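Side-chain contacts in GH26A (Muricauda sp. MAR_2010_75, PDB 6Q75), which is a family 26 glycoside hydrolase that probably cleaves glycosidic bonds in a polysaccharide, perhaps a beta-mannan: residues Asp37-Leu42 / Lys292-Met297; Gly102-Leu107 / Asp325-Thr330; Ser52-Pro57 / Tyr80-Asp85; Glu94-Tyr99 / Lys161-Ala166. One frame throughout, in Å; residues are numbered along the deposited sequence.

Contact 1: residues Asp37-Leu42 / Lys292-Met297; sequences DYIHSL and KWSWFM
I39 and S294 face each other with their CA atoms 6.7 Å apart, where the last turn of helix 30-40 meets the start of strand 293-299. No hydrogen bond joins the two segments; methyl groups pack on the serine and on the indole. At L42 the methyl CD1 lies 3.4 Å from S294 O and also packs on CB of the same serine. I39 divides its branches: CG2, anti to its own amide N, rests beside CB and OG of S294, while CD1 at the end of the longer branch reaches W295 CZ3 at 4.2 Å, the two side chains crossing at a slant. S294 OG makes its polar bond elsewhere, with I273 O, and offers I39 only a loose contact. On the helix side, S41 N and S41 OG both bond to Y38 O from one face of its carbonyl plane, the hydroxyl at 2.8 Å, and L42 CD2 sits 4.0 Å above the plane of the Y38 ring, near its rim. The strand is held between strands 46-51 and 273-278 of the (beta/alpha)8 barrel. I39 and W295 also touch L171 of strand 170-173, consistent with helix 30-40 covering the N-terminal end of the barrel.

Contact 2: residues Gly102-Leu107 / Asp325-Thr330; sequences GAIVTL and DEIQFT
I327 brings its terminal methyl up to G102 and I104 at the N-terminal end of the (beta/alpha)8 barrel, where the chain turns from helix 88-100 into strand 104-108. G102 ends the helix in a Schellman motif, with positive phi (104°) and two bonds back into the last turn. That turn presents its carbonyl to the C-terminal tail: I327 CD1 lies 3.5 Å from G102 O. The same methyl meets I104 CD1 at 4.1 Å, the ends of two side chains that cross at a slant. Both isoleucines have the same shape. In I327 CG1 stands anti to the carbonyl carbon (chi1 -61°) and CD1 continues in an extended chain (chi2 159°), which carries the methyl well out from its backbone; I104 does likewise from the strand. The contact is small: a methyl on a methyl and on a carbonyl oxygen, with no hydrogen bond between the segments. Helix 30-40 packs beside both: L35 touches I104 and Y38 touches I327, while A73 also meets I327 and L171 meets I104. F329, two residues further along the tail, packs its ring edge-to-face with that of Y38 and rests on V34. The second branch of I327 serves the tail itself, its CG2 lying 4.0 Å from F329 CE1.

Contact 3: residues Ser52-Pro57 / Tyr80-Asp85; sequences SYNENP and YWNGKD
N82 and E55 join two loops at the C-terminal face of the (beta/alpha)8 barrel, the face that carries the active site in such enzymes; the loops follow the adjacent strands 46-51 and 74-78. N82 ND2 donates to E55 OE2 over 3.0 Å in a nearly straight bond (168°). The donor comes to the syn side of that oxygen, somewhat out of the carboxylate plane, and the amide and carboxylate planes stand 75° apart. E55, bent at chi2, approaches from the opposite direction. A second bond runs from N54 ND2 to Y80 O at 2.9 Å, the acceptor lying in the amide plane of N54; the same nitrogen also bonds to D78 O. Two waters fill in the network at N82 OD1, one donating to it and to N54 OD1 at 2.7 Å, the other to it and to E55 OE1 at 2.9 Å. A leucine in place of N82 would probably leave E55 OE2 without this donor and both waters without a shared acceptor. Further out, R90 NE bonds to N54 O, and D78 OD1 receives Y80 N. Y80 bonds through OH to F120 O, and a glycerol, probably from the crystallisation liquor, lies about 4 Å from its side chain. The torsion chi1 of N82 (62°) turns its amide to E55, and the backbone brings N82 CB 3.4 Å above the centre of the Y80 ring.

Contact 4: residues Glu94-Tyr99 / Lys161-Ala166; sequences EAIDKY and KKLQEA
I96 and L163 are the nearest CA pair (7.2 Å) between the segments 94-99 and 161-166, which lie on two neighbouring outer helices of the (beta/alpha)8 barrel, 88-100 and 144-165. Everything that passes between the segments is apolar. I96 lays its longer branch along the end of the second helix: CG1 touches A166 CB at 3.8 Å and L163 CD2 at 3.9 Å, and CD1 also reaches the alanine methyl. The torsion chi1 of -72°, with CG1 anti to the carbonyl carbon, swings this branch across the gap. L163 answers with one methyl, CD2, which sits between I96 CG1 and A95 CB, the latter 3.8 Å away. The small side chains A95 and A166 thus receive the larger ones of the facing helix. L163 also packs on V92, one turn back on helix 88-100, and A95 meets W75 of strand 74-78. The ionic interactions stay within the first helix and its surroundings. K98 NZ forms a salt bridge with E94 OE2 at 3.0 Å, reaching the anti side of that oxygen and lying 34° out of the carboxylate plane. The ammonium is shared with E101 OE1, and E94 OE2 is also hydrogen-bonded to S58 OG. On helix 144-165, Q164 OE1 and NE2 pair with N212 N and R210 O, and K161 NZ with H209 ND1. The other branch of L163 reaches strand 104-108, where L163 CD1 lies 3.8 Å from L107 CD1.

In the fold
Contact 1 is the buried one; contacts 2, 3 and 4 are partly buried. Contacts 1 and 2 share the N-terminal end of the barrel and are joined through Y38 of helix 30-40 and by M297 SD packing on T106 CG2. Contact 3 lies at the other end, its centre about 28 Å from that of contact 1. Contact 4 stands on the outer layer of helices and adjoins contact 2 where helix 88-100 leads into strand 104-108; K98 O and A103 N are probably hydrogen-bonded there. P57 packs on E94 and ties contact 3 to contact 4. Chemistry follows place: mostly apolar packing without hydrogen bonds between the segments in contacts 1, 2 and 4, amides, carboxylate and water between the loops.

Contact 1: residues Asp37-Leu42 / Lys292-Met297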
loop_
_atom_site.group_PDB
_atom_site.type_symbol
_atom_site.label_atom_id
_atom_site.label_comp_id
_atom_site.label_asym_id
_atom_site.label_seq_id
_atom_site.Cartn_x
_atom_site.Cartn_y
_atom_site.Cartn_z
ATOM N N ASP A 37 11.369 -12.973 -2.058
ATOM C CA ASP A 37 11.939 -14.105 -1.336
ATOM C C ASP A 37 12.223 -13.728 0.107
ATOM O O ASP A 37 12.002 -14.526 1.032
ATOM C CB ASP A 37 13.222 -14.594 -2.015
ATOM C CG ASP A 37 13.940 -15.664 -1.194
ATOM O OD1 ASP A 37 13.293 -16.672 -0.828
ATOM O OD2 ASP A 37 15.146 -15.502 -0.899
ATOM N N TYR A 38 12.715 -12.511 0.320
ATOM C CA TYR A 38 12.972 -12.057 1.681
ATOM C C TYR A 38 11.682 -11.988 2.489
ATOM O O TYR A 38 11.635 -12.432 3.642
ATOM C CB TYR A 38 13.666 -10.701 1.632
ATOM C CG TYR A 38 13.896 -10.088 2.982
ATOM C CD1 TYR A 38 14.809 -10.642 3.876
ATOM C CD2 TYR A 38 13.193 -8.948 3.362
ATOM C CE1 TYR A 38 15.020 -10.073 5.129
ATOM C CE2 TYR A 38 13.391 -8.370 4.608
ATOM C CZ TYR A 38 14.304 -8.927 5.469
ATOM O OH TYR A 38 14.495 -8.329 6.694
ATOM N N ILE A 39 10.619 -11.432 1.902
ATOM C CA ILE A 39 9.348 -11.327 2.621
ATOM C C ILE A 39 8.777 -12.714 2.908
ATOM O O ILE A 39 8.254 -12.976 4.004
ATOM C CB ILE A 39 8.369 -10.443 1.819
ATOM C CG1 ILE A 39 8.817 -8.978 1.851
ATOM C CG2 ILE A 39 6.954 -10.561 2.359
ATOM C CD1 ILE A 39 8.024 -8.061 0.883
ATOM N N HIS A 40 8.899 -13.638 1.948
ATOM C CA HIS A 40 8.448 -15.007 2.192
ATOM C C HIS A 40 9.235 -15.693 3.293
ATOM O O HIS A 40 8.721 -16.636 3.906
ATOM C CB HIS A 40 8.532 -15.838 0.920
ATOM C CG HIS A 40 7.307 -15.739 0.071
ATOM N ND1 HIS A 40 7.110 -14.717 -0.835
ATOM C CD2 HIS A 40 6.203 -16.519 0.004
ATOM C CE1 HIS A 40 5.945 -14.881 -1.438
ATOM N NE2 HIS A 40 5.374 -15.967 -0.947
ATOM N N SER A 41 10.457 -15.247 3.563
ATOM C CA SER A 41 11.309 -15.899 4.552
ATOM C C SER A 41 11.127 -15.354 5.969
ATOM O O SER A 41 11.789 -15.852 6.890
ATOM C CB SER A 41 12.785 -15.753 4.165
ATOM O OG SER A 41 13.274 -14.496 4.624
ATOM N N LEU A 42 10.272 -14.349 6.175
ATOM C CA LEU A 42 10.248 -13.666 7.467
ATOM C C LEU A 42 9.809 -14.594 8.589
ATOM O O LEU A 42 10.349 -14.518 9.695
ATOM C CB LEU A 42 9.346 -12.434 7.412
ATOM C CG LEU A 42 9.869 -11.275 6.552
ATOM C CD1 LEU A 42 8.789 -10.201 6.274
ATOM C CD2 LEU A 42 11.127 -10.681 7.183
ATOM N N LYS A 292 1.941 -13.907 11.193
ATOM C CA LYS A 292 2.067 -13.842 9.741
ATOM C C LYS A 292 2.153 -12.414 9.202
ATOM O O LYS A 292 2.483 -12.234 8.024
ATOM C CB LYS A 292 0.893 -14.585 9.101
ATOM C CG LYS A 292 1.018 -16.111 9.173
ATOM C CD LYS A 292 -0.224 -16.778 8.616
ATOM C CE LYS A 292 -0.313 -18.243 9.031
ATOM N NZ LYS A 292 0.566 -19.098 8.238
ATOM N N TRP A 293 1.855 -11.385 9.997
ATOM C CA TRP A 293 2.001 -10.026 9.480
ATOM C C TRP A 293 3.459 -9.783 9.100
ATOM O O TRP A 293 4.361 -9.958 9.920
ATOM C CB TRP A 293 1.541 -8.989 10.510
ATOM C CG TRP A 293 0.104 -9.058 10.915
ATOM C CD1 TRP A 293 -0.376 -9.247 12.194
ATOM C CD2 TRP A 293 -1.056 -8.854 10.084
ATOM N NE1 TRP A 293 -1.754 -9.191 12.195
ATOM C CE2 TRP A 293 -2.192 -8.961 10.915
ATOM C CE3 TRP A 293 -1.243 -8.617 8.709
ATOM C CZ2 TRP A 293 -3.494 -8.835 10.433
ATOM C CZ3 TRP A 293 -2.540 -8.484 8.236
ATOM C CH2 TRP A 293 -3.648 -8.594 9.091
ATOM N N SER A 294 3.689 -9.369 7.847
ATOM C CA SER A 294 5.047 -9.232 7.339
ATOM C C SER A 294 5.630 -7.855 7.552
ATOM O O SER A 294 6.854 -7.731 7.615
ATOM C CB SER A 294 5.095 -9.533 5.835
ATOM O OG SER A 294 4.468 -10.765 5.575
ATOM N N TRP A 295 4.796 -6.822 7.602
ATOM C CA TRP A 295 5.244 -5.487 7.967
ATOM C C TRP A 295 4.052 -4.749 8.545
ATOM O O TRP A 295 2.908 -5.201 8.450
ATOM C CB TRP A 295 5.889 -4.710 6.784
ATOM C CG TRP A 295 4.948 -4.170 5.741
ATOM C CD1 TRP A 295 4.198 -3.004 5.801
ATOM C CD2 TRP A 295 4.691 -4.747 4.448
ATOM N NE1 TRP A 295 3.484 -2.848 4.614
ATOM C CE2 TRP A 295 3.765 -3.909 3.784
ATOM C CE3 TRP A 295 5.146 -5.901 3.796
ATOM C CZ2 TRP A 295 3.287 -4.185 2.482
ATOM C CZ3 TRP A 295 4.649 -6.189 2.504
ATOM C CH2 TRP A 295 3.741 -5.320 1.866
ATOM N N PHE A 296 4.343 -3.637 9.210
ATOM C CA PHE A 296 3.328 -2.661 9.565
ATOM C C PHE A 296 3.810 -1.318 9.055
ATOM O O PHE A 296 5.015 -1.111 8.919
ATOM C CB PHE A 296 3.081 -2.623 11.093
ATOM C CG PHE A 296 4.271 -2.192 11.901
ATOM C CD1 PHE A 296 4.638 -0.846 11.997
ATOM C CD2 PHE A 296 4.982 -3.121 12.650
ATOM C CE1 PHE A 296 5.724 -0.445 12.795
ATOM C CE2 PHE A 296 6.070 -2.730 13.434
ATOM C CZ PHE A 296 6.437 -1.390 13.516
ATOM N N MET A 297 2.870 -0.398 8.777
ATOM C CA MET A 297 3.241 0.948 8.346
ATOM C C MET A 297 2.399 1.955 9.118
ATOM O O MET A 297 1.198 2.071 8.870
ATOM C CB MET A 297 3.036 1.129 6.828
ATOM C CG MET A 297 3.647 2.440 6.375
ATOM S SD MET A 297 3.296 2.910 4.668
ATOM C CE MET A 297 1.511 3.110 4.726
#

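Contact 2: residues Gly102-Leu107 / Asp325-Thr330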
loop_
_atom_site.group_PDB
_atom_site.type_symbol
_atom_site.label_atom_id
_atom_site.label_comp_id
_atom_site.label_asym_id
_atom_site.label_seq_id
_atom_site.Cartn_x
_atom_site.Cartn_y
_atom_site.Cartn_z
ATOM N N GLY A 102 19.112 1.820 2.077
ATOM C CA GLY A 102 18.821 0.485 2.552
ATOM C C GLY A 102 17.396 0.226 2.973
ATOM O O GLY A 102 17.123 -0.846 3.522
ATOM N N ALA A 103 16.481 1.175 2.744
ATOM C CA ALA A 103 15.083 1.001 3.106
ATOM C C ALA A 103 14.330 0.229 2.027
ATOM O O ALA A 103 14.729 0.176 0.856
ATOM C CB ALA A 103 14.402 2.359 3.306
ATOM N N ILE A 104 13.233 -0.385 2.438
ATOM C CA ILE A 104 12.299 -1.032 1.516
ATOM C C ILE A 104 11.202 -0.024 1.207
ATOM O O ILE A 104 10.683 0.623 2.118
ATOM C CB ILE A 104 11.739 -2.332 2.122
ATOM C CG1 ILE A 104 12.865 -3.375 2.285
ATOM C CG2 ILE A 104 10.621 -2.907 1.275
ATOM C CD1 ILE A 104 12.495 -4.528 3.218
ATOM N N VAL A 105 10.874 0.161 -0.084
ATOM C CA VAL A 105 10.018 1.271 -0.512
ATOM C C VAL A 105 8.600 0.777 -0.758
ATOM O O VAL A 105 8.393 -0.193 -1.496
ATOM C CB VAL A 105 10.564 1.930 -1.793
ATOM C CG1 VAL A 105 9.498 2.889 -2.416
ATOM C CG2 VAL A 105 11.858 2.630 -1.517
ATOM N N THR A 106 7.606 1.474 -0.187
ATOM C CA THR A 106 6.213 1.222 -0.538
ATOM C C THR A 106 5.548 2.522 -0.988
ATOM O O THR A 106 5.832 3.596 -0.456
ATOM C CB THR A 106 5.413 0.565 0.633
ATOM O OG1 THR A 106 4.086 0.268 0.178
ATOM C CG2 THR A 106 5.351 1.451 1.898
ATOM N N LEU A 107 4.706 2.426 -2.021
ATOM C CA LEU A 107 4.019 3.594 -2.571
ATOM C C LEU A 107 2.543 3.277 -2.769
ATOM O O LEU A 107 2.182 2.160 -3.161
ATOM C CB LEU A 107 4.650 4.029 -3.916
ATOM C CG LEU A 107 6.112 4.478 -3.753
ATOM C CD1 LEU A 107 6.759 4.689 -5.137
ATOM C CD2 LEU A 107 6.206 5.755 -2.904
ATOM N N ASP A 325 18.517 -1.184 9.864
ATOM C CA ASP A 325 19.857 -1.683 10.145
ATOM C C ASP A 325 19.918 -3.203 10.224
ATOM O O ASP A 325 21.015 -3.766 10.180
ATOM C CB ASP A 325 20.332 -1.080 11.475
ATOM C CG ASP A 325 19.364 -1.376 12.640
ATOM O OD1 ASP A 325 18.250 -0.802 12.694
ATOM O OD2 ASP A 325 19.730 -2.182 13.527
ATOM N N GLU A 326 18.775 -3.875 10.308
ATOM C CA GLU A 326 18.712 -5.316 10.486
ATOM C C GLU A 326 18.319 -6.077 9.236
ATOM O O GLU A 326 18.213 -7.306 9.297
ATOM C CB GLU A 326 17.708 -5.689 11.576
ATOM C CG GLU A 326 17.909 -5.057 12.898
ATOM C CD GLU A 326 16.868 -5.558 13.861
ATOM O OE1 GLU A 326 17.082 -6.652 14.434
ATOM O OE2 GLU A 326 15.831 -4.901 14.012
ATOM N N ILE A 327 18.040 -5.398 8.127
ATOM C CA ILE A 327 17.649 -6.112 6.920
ATOM C C ILE A 327 18.869 -6.835 6.377
ATOM O O ILE A 327 19.907 -6.217 6.117
ATOM C CB ILE A 327 17.084 -5.154 5.864
ATOM C CG1 ILE A 327 15.838 -4.455 6.380
ATOM C CG2 ILE A 327 16.768 -5.936 4.560
ATOM C CD1 ILE A 327 15.528 -3.132 5.604
ATOM N N GLN A 328 18.749 -8.145 6.186
ATOM C CA GLN A 328 19.843 -8.932 5.630
ATOM C C GLN A 328 19.260 -9.911 4.624
ATOM O O GLN A 328 18.546 -10.841 5.008
ATOM C CB GLN A 328 20.617 -9.662 6.728
ATOM N N PHE A 329 19.500 -9.662 3.341
ATOM C CA PHE A 329 19.110 -10.620 2.317
ATOM C C PHE A 329 20.006 -11.854 2.383
ATOM O O PHE A 329 21.229 -11.748 2.523
ATOM C CB PHE A 329 19.175 -9.976 0.935
ATOM C CG PHE A 329 18.092 -8.963 0.693
ATOM C CD1 PHE A 329 16.938 -8.969 1.456
ATOM C CD2 PHE A 329 18.231 -7.998 -0.292
ATOM C CE1 PHE A 329 15.940 -8.041 1.241
ATOM C CE2 PHE A 329 17.235 -7.068 -0.524
ATOM C CZ PHE A 329 16.081 -7.085 0.261
ATOM N N THR A 330 19.395 -13.035 2.265
ATOM C CA THR A 330 20.137 -14.268 2.509
ATOM C C THR A 330 21.290 -14.447 1.535
ATOM O O THR A 330 22.246 -15.160 1.854
ATOM C CB THR A 330 19.202 -15.479 2.441
#

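Contact 3: residues Ser52-Pro57 / Tyr80-Asp85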
loop_
_atom_site.group_PDB
_atom_site.type_symbol
_atom_site.label_atom_id
_atom_site.label_comp_id
_atom_site.label_asym_id
_atom_site.label_seq_id
_atom_site.Cartn_x
_atom_site.Cartn_y
_atom_site.Cartn_z
ATOM N N SER A 52 4.814 8.809 5.263
ATOM C CA SER A 52 4.861 10.268 5.343
ATOM C C SER A 52 4.077 10.854 4.176
ATOM O O SER A 52 4.020 10.260 3.097
ATOM C CB SER A 52 6.319 10.803 5.312
ATOM O OG SER A 52 7.128 10.250 6.344
ATOM N N TYR A 53 3.461 12.017 4.387
ATOM C CA TYR A 53 2.827 12.709 3.272
ATOM C C TYR A 53 3.871 13.150 2.254
ATOM O O TYR A 53 5.008 13.493 2.607
ATOM C CB TYR A 53 2.063 13.932 3.770
ATOM C CG TYR A 53 1.096 13.629 4.888
ATOM C CD1 TYR A 53 -0.041 12.857 4.656
ATOM C CD2 TYR A 53 1.297 14.141 6.173
ATOM C CE1 TYR A 53 -0.944 12.592 5.685
ATOM C CE2 TYR A 53 0.397 13.903 7.184
ATOM C CZ TYR A 53 -0.720 13.120 6.938
ATOM O OH TYR A 53 -1.618 12.841 7.955
ATOM N N ASN A 54 3.475 13.164 0.972
ATOM C CA ASN A 54 4.487 13.411 -0.049
ATOM C C ASN A 54 4.997 14.851 -0.062
ATOM O O ASN A 54 6.013 15.110 -0.715
ATOM C CB ASN A 54 3.987 13.021 -1.450
ATOM C CG ASN A 54 2.874 13.945 -1.993
ATOM O OD1 ASN A 54 2.957 15.181 -1.967
ATOM N ND2 ASN A 54 1.841 13.323 -2.521
ATOM N N GLU A 55 4.328 15.788 0.621
ATOM C CA GLU A 55 4.864 17.150 0.728
ATOM C C GLU A 55 6.236 17.164 1.391
ATOM O O GLU A 55 7.100 17.984 1.049
ATOM C CB GLU A 55 3.897 18.031 1.519
ATOM C CG GLU A 55 2.654 18.442 0.736
ATOM C CD GLU A 55 1.451 17.550 1.012
ATOM O OE1 GLU A 55 1.640 16.341 1.295
ATOM O OE2 GLU A 55 0.305 18.072 0.936
ATOM N N ASN A 56 6.432 16.306 2.383
ATOM C CA ASN A 56 7.722 16.128 3.053
ATOM C C ASN A 56 7.885 14.630 3.242
ATOM O O ASN A 56 7.533 14.068 4.293
ATOM C CB ASN A 56 7.762 16.885 4.384
ATOM C CG ASN A 56 7.497 18.355 4.216
ATOM O OD1 ASN A 56 6.353 18.811 4.329
ATOM N ND2 ASN A 56 8.545 19.112 3.943
ATOM N N PRO A 57 8.377 13.936 2.215
ATOM C CA PRO A 57 8.155 12.486 2.098
ATOM C C PRO A 57 8.964 11.630 3.052
ATOM O O PRO A 57 8.788 10.409 3.039
ATOM C CB PRO A 57 8.540 12.189 0.636
ATOM C CG PRO A 57 9.411 13.341 0.225
ATOM C CD PRO A 57 8.942 14.534 0.989
ATOM N N TYR A 80 -0.590 10.934 -4.168
ATOM C CA TYR A 80 -1.712 11.864 -4.107
ATOM C C TYR A 80 -1.355 13.260 -4.613
ATOM O O TYR A 80 -0.545 13.972 -4.010
ATOM C CB TYR A 80 -2.216 11.947 -2.664
ATOM C CG TYR A 80 -3.492 12.732 -2.459
ATOM C CD1 TYR A 80 -4.344 13.047 -3.525
ATOM C CD2 TYR A 80 -3.874 13.126 -1.183
ATOM C CE1 TYR A 80 -5.531 13.773 -3.299
ATOM C CE2 TYR A 80 -5.035 13.842 -0.964
ATOM C CZ TYR A 80 -5.864 14.155 -2.013
ATOM O OH TYR A 80 -7.030 14.875 -1.760
ATOM N N TRP A 81 -1.961 13.661 -5.723
ATOM C CA TRP A 81 -1.756 14.998 -6.264
ATOM C C TRP A 81 -2.825 15.893 -5.647
ATOM O O TRP A 81 -3.897 16.120 -6.207
ATOM C CB TRP A 81 -1.837 14.961 -7.786
ATOM C CG TRP A 81 -1.500 16.196 -8.471
ATOM C CD1 TRP A 81 -1.500 17.477 -7.972
ATOM C CD2 TRP A 81 -1.144 16.298 -9.844
ATOM N NE1 TRP A 81 -1.149 18.369 -8.972
ATOM C CE2 TRP A 81 -0.932 17.665 -10.126
ATOM C CE3 TRP A 81 -0.981 15.362 -10.865
ATOM C CZ2 TRP A 81 -0.564 18.117 -11.401
ATOM C CZ3 TRP A 81 -0.618 15.816 -12.139
ATOM C CH2 TRP A 81 -0.410 17.178 -12.381
ATOM N N ASN A 82 -2.534 16.381 -4.442
ATOM C CA ASN A 82 -3.495 17.212 -3.729
ATOM C C ASN A 82 -3.155 18.689 -3.765
ATOM O O ASN A 82 -3.998 19.500 -3.380
ATOM C CB ASN A 82 -3.601 16.767 -2.259
ATOM C CG ASN A 82 -2.288 16.915 -1.522
ATOM O OD1 ASN A 82 -1.248 16.419 -1.963
ATOM N ND2 ASN A 82 -2.332 17.565 -0.376
ATOM N N GLY A 83 -1.948 19.054 -4.199
ATOM C CA GLY A 83 -1.524 20.431 -4.275
ATOM C C GLY A 83 -1.343 20.883 -5.711
ATOM O O GLY A 83 -1.734 20.201 -6.663
ATOM N N LYS A 84 -0.746 22.071 -5.857
ATOM C CA LYS A 84 -0.613 22.654 -7.192
ATOM C C LYS A 84 0.174 21.737 -8.120
ATOM O O LYS A 84 -0.257 21.456 -9.245
ATOM C CB LYS A 84 0.049 24.031 -7.107
ATOM C CG LYS A 84 0.353 24.654 -8.476
ATOM C CD LYS A 84 1.084 25.991 -8.353
ATOM N N ASP A 85 1.315 21.240 -7.657
ATOM C CA ASP A 85 2.277 20.557 -8.512
ATOM C C ASP A 85 2.160 19.036 -8.415
ATOM O O ASP A 85 1.820 18.483 -7.366
ATOM C CB ASP A 85 3.703 20.985 -8.154
ATOM C CG ASP A 85 3.936 22.471 -8.367
ATOM O OD1 ASP A 85 3.713 22.953 -9.497
ATOM O OD2 ASP A 85 4.353 23.154 -7.404
HETATM O O HOH W 1 1.300 17.277 -2.613
HETATM O O HOH W 2 -0.419 14.685 0.177
#

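Contact 4: residues Glu94-Tyr99 / Lys161-Ala166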
loop_
_atom_site.group_PDB
_atom_site.type_symbol
_atom_site.label_atom_id
_atom_site.label_comp_id
_atom_site.label_asym_id
_atom_site.label_seq_id
_atom_site.Cartn_x
_atom_site.Cartn_y
_atom_site.Cartn_z
ATOM N N GLU A 94 13.198 11.035 -3.455
ATOM C CA GLU A 94 13.401 10.557 -2.094
ATOM C C GLU A 94 13.316 9.037 -2.017
ATOM O O GLU A 94 14.030 8.431 -1.210
ATOM C CB GLU A 94 12.411 11.234 -1.139
ATOM C CG GLU A 94 12.624 10.797 0.312
ATOM C CD GLU A 94 13.868 11.421 0.937
ATOM O OE1 GLU A 94 14.528 12.251 0.278
ATOM O OE2 GLU A 94 14.190 11.089 2.102
ATOM N N ALA A 95 12.493 8.402 -2.865
ATOM C CA ALA A 95 12.444 6.940 -2.870
ATOM C C ALA A 95 13.787 6.351 -3.284
ATOM O O ALA A 95 14.237 5.352 -2.711
ATOM C CB ALA A 95 11.346 6.436 -3.806
ATOM N N ILE A 96 14.431 6.936 -4.305
ATOM C CA ILE A 96 15.744 6.432 -4.704
ATOM C C ILE A 96 16.752 6.642 -3.585
ATOM O O ILE A 96 17.543 5.742 -3.270
ATOM C CB ILE A 96 16.202 7.080 -6.017
ATOM C CG1 ILE A 96 15.384 6.524 -7.182
ATOM C CG2 ILE A 96 17.674 6.829 -6.262
ATOM C CD1 ILE A 96 15.392 7.429 -8.432
ATOM N N ASP A 97 16.738 7.822 -2.955
ATOM C CA ASP A 97 17.642 8.041 -1.827
ATOM C C ASP A 97 17.388 7.036 -0.708
ATOM O O ASP A 97 18.342 6.479 -0.155
ATOM C CB ASP A 97 17.510 9.463 -1.255
ATOM C CG ASP A 97 18.219 10.531 -2.104
ATOM O OD1 ASP A 97 18.911 10.180 -3.086
ATOM O OD2 ASP A 97 18.126 11.729 -1.738
ATOM N N LYS A 98 16.113 6.792 -0.353
ATOM C CA LYS A 98 15.821 5.862 0.739
ATOM C C LYS A 98 16.234 4.441 0.382
ATOM O O LYS A 98 16.830 3.739 1.207
ATOM C CB LYS A 98 14.342 5.931 1.113
ATOM C CG LYS A 98 14.008 7.149 1.944
ATOM C CD LYS A 98 14.472 6.955 3.387
ATOM C CE LYS A 98 14.492 8.259 4.156
ATOM N NZ LYS A 98 15.655 9.110 3.821
ATOM N N TYR A 99 15.974 4.020 -0.858
ATOM C CA TYR A 99 16.447 2.726 -1.329
ATOM C C TYR A 99 17.971 2.648 -1.244
ATOM O O TYR A 99 18.531 1.639 -0.794
ATOM C CB TYR A 99 15.962 2.498 -2.773
ATOM C CG TYR A 99 16.352 1.149 -3.310
ATOM C CD1 TYR A 99 15.856 -0.003 -2.725
ATOM C CD2 TYR A 99 17.255 1.026 -4.353
ATOM C CE1 TYR A 99 16.210 -1.243 -3.184
ATOM C CE2 TYR A 99 17.626 -0.227 -4.830
ATOM C CZ TYR A 99 17.097 -1.358 -4.235
ATOM O OH TYR A 99 17.448 -2.616 -4.667
ATOM N N LYS A 161 8.333 4.203 -13.816
ATOM C CA LYS A 161 9.315 3.782 -14.805
ATOM C C LYS A 161 10.688 4.352 -14.486
ATOM O O LYS A 161 11.704 3.689 -14.709
ATOM C CB LYS A 161 8.877 4.264 -16.193
ATOM C CG LYS A 161 7.970 3.343 -16.960
ATOM C CD LYS A 161 7.433 4.103 -18.192
ATOM C CE LYS A 161 6.857 3.182 -19.252
ATOM N NZ LYS A 161 6.341 3.975 -20.423
ATOM N N LYS A 162 10.740 5.560 -13.930
ATOM C CA LYS A 162 12.019 6.085 -13.469
ATOM C C LYS A 162 12.562 5.247 -12.310
ATOM O O LYS A 162 13.772 4.985 -12.228
ATOM C CB LYS A 162 11.855 7.548 -13.064
ATOM C CG LYS A 162 13.121 8.201 -12.562
ATOM N N LEU A 163 11.678 4.783 -11.433
ATOM C CA LEU A 163 12.118 3.921 -10.333
ATOM C C LEU A 163 12.617 2.571 -10.849
ATOM O O LEU A 163 13.588 2.023 -10.322
ATOM C CB LEU A 163 10.971 3.758 -9.332
ATOM C CG LEU A 163 10.708 5.027 -8.516
ATOM C CD1 LEU A 163 9.333 4.994 -7.886
ATOM C CD2 LEU A 163 11.759 5.177 -7.419
ATOM N N GLN A 164 11.992 2.033 -11.897
ATOM C CA GLN A 164 12.495 0.792 -12.482
ATOM C C GLN A 164 13.904 0.977 -13.046
ATOM O O GLN A 164 14.763 0.102 -12.892
ATOM C CB GLN A 164 11.556 0.309 -13.587
ATOM C CG GLN A 164 12.036 -0.952 -14.280
ATOM C CD GLN A 164 10.924 -1.648 -15.055
ATOM O OE1 GLN A 164 10.481 -2.748 -14.708
ATOM N NE2 GLN A 164 10.457 -0.990 -16.111
ATOM N N GLU A 165 14.143 2.098 -13.732
ATOM C CA GLU A 165 15.466 2.376 -14.286
ATOM C C GLU A 165 16.518 2.509 -13.187
ATOM O O GLU A 165 17.691 2.207 -13.415
ATOM C CB GLU A 165 15.398 3.642 -15.151
ATOM C CG GLU A 165 16.711 4.400 -15.322
ATOM C CD GLU A 165 16.513 5.819 -15.851
ATOM O OE1 GLU A 165 15.815 5.985 -16.876
ATOM O OE2 GLU A 165 17.060 6.771 -15.241
ATOM N N ALA A 166 16.128 2.965 -11.999
ATOM C CA ALA A 166 17.022 2.974 -10.843
ATOM C C ALA A 166 17.074 1.633 -10.122
ATOM O O ALA A 166 17.774 1.529 -9.106
ATOM C CB ALA A 166 16.593 4.061 -9.850
#